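Local coordinates for ML032222a iGluR (Mnemiopsis leidyi, PDB 4YKI), which probably forms a glycine-activated ion channel subunit of the ionotropic glutamate receptor family, its ligand-binding domain clasping a glycine molecule, at residues L149-T152 with Y158-L161. Numbering follows the deposited sequence. Where two conformers were deposited one is given.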
loop_
_atom_site.group_PDB
_atom_site.type_symbol
_atom_site.label_atom_id
_atom_site.label_comp_id
_atom_site.label_asym_id
_atom_site.label_seq_id
_atom_site.Cartn_x
_atom_site.Cartn_y
_atom_site.Cartn_z
ATOM N N LEU B 149 8.254 0.904 15.945
ATOM C CA LEU B 149 9.173 1.341 14.897
ATOM C C LEU B 149 10.365 2.077 15.447
ATOM O O LEU B 149 11.484 1.866 14.986
ATOM C CB LEU B 149 8.486 2.208 13.852
ATOM C CG LEU B 149 7.523 1.529 12.890
ATOM C CD1 LEU B 149 7.223 2.502 11.726
ATOM C CD2 LEU B 149 8.072 0.196 12.392
ATOM N N LEU B 150 10.149 2.969 16.399
ATOM C CA LEU B 150 11.268 3.711 16.951
ATOM C C LEU B 150 12.216 2.784 17.733
ATOM O O LEU B 150 13.430 2.967 17.680
ATOM C CB LEU B 150 10.790 4.884 17.812
ATOM C CG LEU B 150 10.556 6.181 17.007
ATOM C CD1 LEU B 150 9.477 6.062 15.951
ATOM C CD2 LEU B 150 10.229 7.306 17.967
ATOM N N LYS B 151 11.662 1.789 18.428
ATOM C CA LYS B 151 12.475 0.875 19.234
ATOM C C LYS B 151 13.254 -0.147 18.411
ATOM O O LYS B 151 14.236 -0.717 18.896
ATOM C CB LYS B 151 11.608 0.141 20.264
ATOM C CG LYS B 151 11.195 0.995 21.453
ATOM C CD LYS B 151 12.352 1.163 22.438
ATOM C CE LYS B 151 12.461 -0.038 23.357
ATOM N NZ LYS B 151 13.606 0.077 24.305
ATOM N N THR B 152 12.807 -0.390 17.184
ATOM C CA THR B 152 13.449 -1.356 16.297
ATOM C C THR B 152 14.284 -0.662 15.197
ATOM O O THR B 152 15.007 -1.327 14.469
ATOM C CB THR B 152 12.425 -2.391 15.728
ATOM O OG1 THR B 152 11.468 -1.749 14.890
ATOM C CG2 THR B 152 11.671 -3.094 16.867
ATOM N N TYR B 158 16.707 6.544 18.193
ATOM C CA TYR B 158 15.245 6.493 18.219
ATOM C C TYR B 158 14.747 5.668 19.416
ATOM O O TYR B 158 13.696 5.966 19.984
ATOM C CB TYR B 158 14.661 5.993 16.881
ATOM C CG TYR B 158 14.782 7.032 15.788
ATOM C CD1 TYR B 158 13.864 8.069 15.668
ATOM C CD2 TYR B 158 15.851 7.007 14.910
ATOM C CE1 TYR B 158 13.995 9.028 14.686
ATOM C CE2 TYR B 158 15.991 7.955 13.929
ATOM C CZ TYR B 158 15.056 8.970 13.819
ATOM O OH TYR B 158 15.178 9.944 12.861
ATOM N N SER B 159 15.461 4.611 19.789
ATOM C CA SER B 159 15.165 3.922 21.039
ATOM C C SER B 159 15.317 4.857 22.243
ATOM O O SER B 159 14.539 4.771 23.190
ATOM C CB SER B 159 16.067 2.695 21.223
ATOM O OG SER B 159 15.631 1.597 20.459
ATOM N N ARG B 160 16.332 5.716 22.220
ATOM C CA ARG B 160 16.482 6.708 23.281
ATOM C C ARG B 160 15.242 7.574 23.396
ATOM O O ARG B 160 14.800 7.888 24.503
ATOM C CB ARG B 160 17.677 7.623 23.053
ATOM C CG ARG B 160 19.017 7.013 23.303
ATOM C CD ARG B 160 20.114 8.075 23.326
ATOM N NE ARG B 160 19.821 9.056 24.359
ATOM C CZ ARG B 160 20.391 10.246 24.501
ATOM N NH1 ARG B 160 21.365 10.648 23.686
ATOM N NH2 ARG B 160 19.971 11.039 25.472
ATOM N N LEU B 161 14.685 7.997 22.261
ATOM C CA LEU B 161 13.471 8.815 22.305
ATOM C C LEU B 161 12.366 8.104 23.055
ATOM O O LEU B 161 11.650 8.713 23.843
ATOM C CB LEU B 161 12.952 9.148 20.904
ATOM C CG LEU B 161 13.663 10.265 20.161
ATOM C CD1 LEU B 161 13.026 10.430 18.801
ATOM C CD2 LEU B 161 13.630 11.601 20.913
HETATM O O HOH W 1 16.089 2.272 17.881
HETATM O O HOH W 2 15.116 -0.763 21.845
#
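L150 and Y158 carry the apolar half of this contact, their side chains crossing at a slant: the branching carbon CG of L150 meets ring atom CD1 of Y158 obliquely, at 4.0 Å. The backbones come close as well: the CA atoms of K151 and S159 lie 4.4 Å apart. L150 CD2 reaches L161 CD1 at 4.3 Å, one helical turn beyond Y158, and the same leucine also touches V162.

No direct hydrogen bond joins the two segments. L150 O and S159 N, 3.4 Å apart, meet at a poor angle, and water bridges the polar side instead. One water donates to L150 O at 2.8 Å and is hydrogen-bonded to S159 OG at 2.7 Å. A second water, 2.8 Å from S159 OG, weakly accepts from K151 NZ in one of the two conformers deposited for that lysine. With OG beside its own backbone N (chi1 -79°), the serine hydroxyl is placed to meet both waters.

These are consecutive helices, 145-152 and 157-164, joined by a short connection in the lobe of the periplasmic-binding-protein-like clamshell that also contains strand 137-141; the L150 side chain lies about 12 Å from the bound glycine.

Further out, in that same conformer the K151 chain bends at chi2 and chi3 (-77° and -82°), and its NZ pairs with D163 of the second helix in a salt bridge, beside the weak water contact. Y158 OH is hydrogen-bonded to Q126 NE2 and its ring meets that of H153, while V127 packs against both Y158 and L161.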